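Local coordinates for protein probable arylamine n-acetyl transferase (Mycobacterium abscessus, PDB 4GUZ) that probably transfers the acetyl group of acetyl-coenzyme A to the amino group of arylamine substrates, at residues A[98-102]-A[200-204]; A[77-81]-A[204-209]. One frame throughout, in Å; residues are numbered along the deposited sequence.

Interaction 1: A[98-102]-A[200-204]; sequences YGIQG and DYRAA
Y201 reaches from helix 198-210 to strand 96-104 and sets the edge of its ring against the side-chain amide of Q101. The amide and ring planes stand 87° apart, and the CD1-CE1 edge points at the flat of the amide: Q101 CD lies in the ring plane, 3.8 Å from Y201 CE1. The two side chains run past each other in opposite directions, the tyrosine toward the strand and the glutamine toward the helix. A bend at chi2 turns the glutamine amide broadside to this edge and carries NE2 on to the methyl of A204, with Q101 NE2 3.5 Å from A204 CB. Q101 OE1 is hydrogen-bonded to the hydroxyl of Y80. Strand 96-104 lies inside the large antiparallel sheet of the arylamine N-acetyltransferase fold, between strands 116-123 and 185-196, and the latter leads almost directly into the helix that carries Y201. Strand and helix segments run nearly parallel, 26° apart with axes 10.6 Å from each other, a gap that the tyrosine spans. Its hydroxyl donates to the backbone, Y201 OH to I100 O at 2.8 Å, arriving 34° out of the carbonyl plane. Y201 OH also sits 3.3 Å from G99 CA, an approach made possible because G99 has no side chain on this side of the strand. I100 directs its side chain away from the helix, onto M118 and V120 of the neighbouring strand, so it meets the tyrosine through its carbonyl group.

Interaction 2: A[77-81]-A[204-209]; sequences GYCYE and ASYFVA
The rings of Y78 and Y80 both lean on helix 198-210, each in its own way. C79 SG sits over the centre of one face of the Y80 ring, 3.5 Å above the plane, while V208 CG2 lies more loosely at its edge. Y80 CD2 comes obliquely to S205 CB at 3.7 Å, and Y80 OH touches the methyl of A204, with OH to CB 3.3 Å, while its polar partner is Q101 OE1. The Y78 ring has S205 OG at its edge and in its plane, where Y78 OH and S205 OG share a 2.7 Å hydrogen bond. S205 turns OG anti to its backbone N (chi1 -169°) to meet it. The same phenol oxygen packs on A209 CB, and V208 CG1 lies obliquely against Y78 CE2 at 3.6 Å. Y78 is also the N-cap of helix 79-92: its backbone N donates to E81 OE1 at 2.8 Å, from above the carboxylate plane, as in one half of a capping box, and K69 pairs with the other carboxylate oxygen. C79 is the helix's first residue, consistent with its being the catalytic cysteine of a Cys-His-Asp triad, which in papain-like enzymes too sits at a helix N-terminus.

Overall arrangement
Helix 198-210 serves both contacts: its successive turns meet strand 96-104 in interaction 1 and the start of helix 79-92 in interaction 2, with A204 in both. The centres lie about 9 Å apart. Y80 joins them directly, since Y80 OH and Q101 OE1 are 2.6 Å apart in a probable hydrogen bond, and Y80 CE1 packs 3.4 Å from Y201 CD1, the two rings inclined by about 30°. Along the chain, interaction 1 is nested within the loop closed by interaction 2. C79, H116 and D131 form a probable catalytic triad; interaction 2 contains its cysteine, and the side chain of Q101 in interaction 1 lies near the triad residues without touching them.

Interaction 1: A[98-102]-A[200-204]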
loop_
_atom_site.group_PDB
_atom_site.type_symbol
_atom_site.label_atom_id
_atom_site.label_comp_id
_atom_site.label_asym_id
_atom_site.label_seq_id
_atom_site.Cartn_x
_atom_site.Cartn_y
_atom_site.Cartn_z
ATOM N N TYR A 98 -8.352 5.069 -12.905
ATOM C CA TYR A 98 -7.211 5.946 -13.067
ATOM C C TYR A 98 -6.374 5.943 -11.789
ATOM O O TYR A 98 -6.847 5.567 -10.709
ATOM C CB TYR A 98 -7.646 7.371 -13.478
ATOM C CG TYR A 98 -8.548 8.108 -12.515
ATOM C CD1 TYR A 98 -8.036 9.061 -11.643
ATOM C CD2 TYR A 98 -9.930 7.938 -12.554
ATOM C CE1 TYR A 98 -8.871 9.788 -10.791
ATOM C CE2 TYR A 98 -10.772 8.646 -11.693
ATOM C CZ TYR A 98 -10.238 9.583 -10.824
ATOM O OH TYR A 98 -11.058 10.289 -9.970
ATOM N N GLY A 99 -5.122 6.305 -11.965
ATOM C CA GLY A 99 -4.163 6.431 -10.888
ATOM C C GLY A 99 -4.127 7.824 -10.323
ATOM O O GLY A 99 -4.406 8.813 -11.018
ATOM N N ILE A 100 -3.806 7.903 -9.026
ATOM C CA ILE A 100 -3.658 9.168 -8.326
ATOM C C ILE A 100 -2.414 9.089 -7.422
ATOM O O ILE A 100 -1.820 8.004 -7.257
ATOM C CB ILE A 100 -4.931 9.593 -7.535
ATOM C CG1 ILE A 100 -5.287 8.560 -6.439
ATOM C CG2 ILE A 100 -6.118 9.940 -8.453
ATOM C CD1 ILE A 100 -6.210 9.115 -5.370
ATOM N N GLN A 101 -2.039 10.239 -6.855
ATOM C CA GLN A 101 -0.943 10.383 -5.901
ATOM C C GLN A 101 -1.426 11.102 -4.656
ATOM O O GLN A 101 -2.143 12.094 -4.756
ATOM C CB GLN A 101 0.251 11.131 -6.520
ATOM C CG GLN A 101 1.023 10.291 -7.509
ATOM C CD GLN A 101 2.201 9.602 -6.902
ATOM O OE1 GLN A 101 2.086 8.862 -5.927
ATOM N NE2 GLN A 101 3.354 9.790 -7.507
ATOM N N GLY A 102 -1.014 10.600 -3.493
ATOM C CA GLY A 102 -1.329 11.232 -2.215
ATOM C C GLY A 102 -0.084 11.714 -1.489
ATOM O O GLY A 102 1.019 11.236 -1.761
ATOM N N ASP A 200 4.819 8.285 -13.828
ATOM C CA ASP A 200 4.864 9.180 -12.660
ATOM C C ASP A 200 5.285 8.364 -11.431
ATOM O O ASP A 200 6.100 8.805 -10.622
ATOM C CB ASP A 200 3.499 9.855 -12.444
ATOM C CG ASP A 200 3.087 10.730 -13.617
ATOM O OD1 ASP A 200 3.953 11.429 -14.160
ATOM O OD2 ASP A 200 1.922 10.637 -14.043
ATOM N N TYR A 201 4.763 7.147 -11.344
ATOM C CA TYR A 201 5.106 6.231 -10.257
ATOM C C TYR A 201 6.593 5.845 -10.297
ATOM O O TYR A 201 7.223 5.801 -9.247
ATOM C CB TYR A 201 4.194 5.007 -10.305
ATOM C CG TYR A 201 2.738 5.357 -10.091
ATOM C CD1 TYR A 201 2.368 6.466 -9.326
ATOM C CD2 TYR A 201 1.727 4.556 -10.603
ATOM C CE1 TYR A 201 1.027 6.757 -9.070
ATOM C CE2 TYR A 201 0.384 4.844 -10.362
ATOM C CZ TYR A 201 0.040 5.940 -9.587
ATOM O OH TYR A 201 -1.282 6.184 -9.302
ATOM N N ARG A 202 7.180 5.690 -11.489
ATOM C CA ARG A 202 8.614 5.378 -11.604
ATOM C C ARG A 202 9.465 6.533 -11.103
ATOM O O ARG A 202 10.419 6.301 -10.363
ATOM C CB ARG A 202 8.991 5.026 -13.046
ATOM C CG ARG A 202 8.462 3.671 -13.475
ATOM C CD ARG A 202 9.120 3.203 -14.763
ATOM N NE ARG A 202 8.538 3.832 -15.949
ATOM C CZ ARG A 202 7.418 3.421 -16.538
ATOM N NH1 ARG A 202 6.742 2.387 -16.049
ATOM N NH2 ARG A 202 6.958 4.049 -17.611
ATOM N N ALA A 203 9.107 7.776 -11.483
ATOM C CA ALA A 203 9.810 8.995 -11.069
ATOM C C ALA A 203 9.688 9.207 -9.553
ATOM O O ALA A 203 10.670 9.556 -8.903
ATOM C CB ALA A 203 9.252 10.198 -11.824
ATOM N N ALA A 204 8.492 8.936 -8.992
ATOM C CA ALA A 204 8.212 9.063 -7.560
ATOM C C ALA A 204 8.927 7.987 -6.769
ATOM O O ALA A 204 9.506 8.287 -5.730
ATOM C CB ALA A 204 6.712 8.993 -7.313
#

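Interaction 2: A[77-81]-A[204-209]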
loop_
_atom_site.group_PDB
_atom_site.type_symbol
_atom_site.label_atom_id
_atom_site.label_comp_id
_atom_site.label_asym_id
_atom_site.label_seq_id
_atom_site.Cartn_x
_atom_site.Cartn_y
_atom_site.Cartn_z
ATOM N N GLY A 77 5.975 -5.912 -1.163
ATOM C CA GLY A 77 6.310 -4.694 -1.891
ATOM C C GLY A 77 5.747 -3.441 -1.254
ATOM O O GLY A 77 4.942 -3.534 -0.318
ATOM N N TYR A 78 6.195 -2.246 -1.712
ATOM C CA TYR A 78 5.629 -1.024 -1.143
ATOM C C TYR A 78 4.569 -0.445 -2.104
ATOM O O TYR A 78 4.169 -1.144 -3.030
ATOM C CB TYR A 78 6.676 -0.011 -0.618
ATOM C CG TYR A 78 7.663 0.666 -1.556
ATOM C CD1 TYR A 78 7.388 0.810 -2.918
ATOM C CD2 TYR A 78 8.795 1.304 -1.053
ATOM C CE1 TYR A 78 8.253 1.514 -3.762
ATOM C CE2 TYR A 78 9.677 1.985 -1.887
ATOM C CZ TYR A 78 9.405 2.090 -3.242
ATOM O OH TYR A 78 10.288 2.788 -4.039
ATOM N N CYS A 79 4.038 0.757 -1.833
ATOM C CA CYS A 79 2.872 1.289 -2.551
ATOM C C CYS A 79 2.918 1.125 -4.079
ATOM O O CYS A 79 1.956 0.614 -4.654
ATOM C CB CYS A 79 2.548 2.729 -2.148
ATOM S SG CYS A 79 3.683 3.992 -2.789
ATOM N N TYR A 80 4.042 1.493 -4.707
ATOM C CA TYR A 80 4.160 1.505 -6.159
ATOM C C TYR A 80 4.152 0.093 -6.749
ATOM O O TYR A 80 3.623 -0.089 -7.838
ATOM C CB TYR A 80 5.369 2.355 -6.596
ATOM C CG TYR A 80 5.142 3.821 -6.295
ATOM C CD1 TYR A 80 3.969 4.458 -6.690
ATOM C CD2 TYR A 80 6.054 4.548 -5.531
ATOM C CE1 TYR A 80 3.699 5.776 -6.324
ATOM C CE2 TYR A 80 5.801 5.875 -5.172
ATOM C CZ TYR A 80 4.638 6.492 -5.604
ATOM O OH TYR A 80 4.370 7.794 -5.287
ATOM N N GLU A 81 4.615 -0.913 -6.000
ATOM C CA GLU A 81 4.564 -2.303 -6.461
ATOM C C GLU A 81 3.127 -2.816 -6.388
ATOM O O GLU A 81 2.640 -3.461 -7.321
ATOM C CB GLU A 81 5.481 -3.173 -5.612
ATOM C CG GLU A 81 6.933 -2.926 -5.912
ATOM C CD GLU A 81 7.828 -3.528 -4.856
ATOM O OE1 GLU A 81 8.000 -2.880 -3.800
ATOM O OE2 GLU A 81 8.342 -4.651 -5.071
ATOM N N ALA A 204 8.492 8.936 -8.992
ATOM C CA ALA A 204 8.212 9.063 -7.560
ATOM C C ALA A 204 8.927 7.987 -6.769
ATOM O O ALA A 204 9.506 8.287 -5.730
ATOM C CB ALA A 204 6.712 8.993 -7.313
ATOM N N SER A 205 8.915 6.742 -7.275
ATOM C CA SER A 205 9.584 5.594 -6.657
ATOM C C SER A 205 11.096 5.797 -6.600
ATOM O O SER A 205 11.720 5.411 -5.614
ATOM C CB SER A 205 9.262 4.310 -7.414
ATOM O OG SER A 205 9.693 3.177 -6.680
ATOM N N TYR A 206 11.685 6.422 -7.639
ATOM C CA TYR A 206 13.122 6.727 -7.644
ATOM C C TYR A 206 13.498 7.560 -6.399
ATOM O O TYR A 206 14.493 7.248 -5.743
ATOM C CB TYR A 206 13.541 7.455 -8.940
ATOM C CG TYR A 206 15.008 7.827 -8.948
ATOM C CD1 TYR A 206 15.987 6.877 -9.227
ATOM C CD2 TYR A 206 15.422 9.122 -8.645
ATOM C CE1 TYR A 206 17.342 7.202 -9.196
ATOM C CE2 TYR A 206 16.773 9.456 -8.591
ATOM C CZ TYR A 206 17.731 8.493 -8.872
ATOM O OH TYR A 206 19.063 8.820 -8.858
ATOM N N PHE A 207 12.694 8.596 -6.072
ATOM C CA PHE A 207 12.887 9.446 -4.889
ATOM C C PHE A 207 12.639 8.629 -3.611
ATOM O O PHE A 207 13.461 8.656 -2.697
ATOM C CB PHE A 207 11.939 10.676 -4.943
ATOM C CG PHE A 207 11.817 11.497 -3.675
ATOM C CD1 PHE A 207 10.751 11.308 -2.804
ATOM C CD2 PHE A 207 12.745 12.491 -3.377
ATOM C CE1 PHE A 207 10.641 12.062 -1.628
ATOM C CE2 PHE A 207 12.638 13.249 -2.203
ATOM C CZ PHE A 207 11.586 13.031 -1.335
ATOM N N VAL A 208 11.502 7.908 -3.548
ATOM C CA VAL A 208 11.128 7.114 -2.370
ATOM C C VAL A 208 12.187 6.018 -2.049
ATOM O O VAL A 208 12.521 5.828 -0.871
ATOM C CB VAL A 208 9.690 6.528 -2.495
ATOM C CG1 VAL A 208 9.367 5.564 -1.345
ATOM C CG2 VAL A 208 8.661 7.658 -2.517
ATOM N N ALA A 209 12.742 5.349 -3.075
ATOM C CA ALA A 209 13.695 4.249 -2.846
ATOM C C ALA A 209 15.141 4.695 -2.538
ATOM O O ALA A 209 15.843 3.935 -1.866
ATOM C CB ALA A 209 13.703 3.292 -4.029
#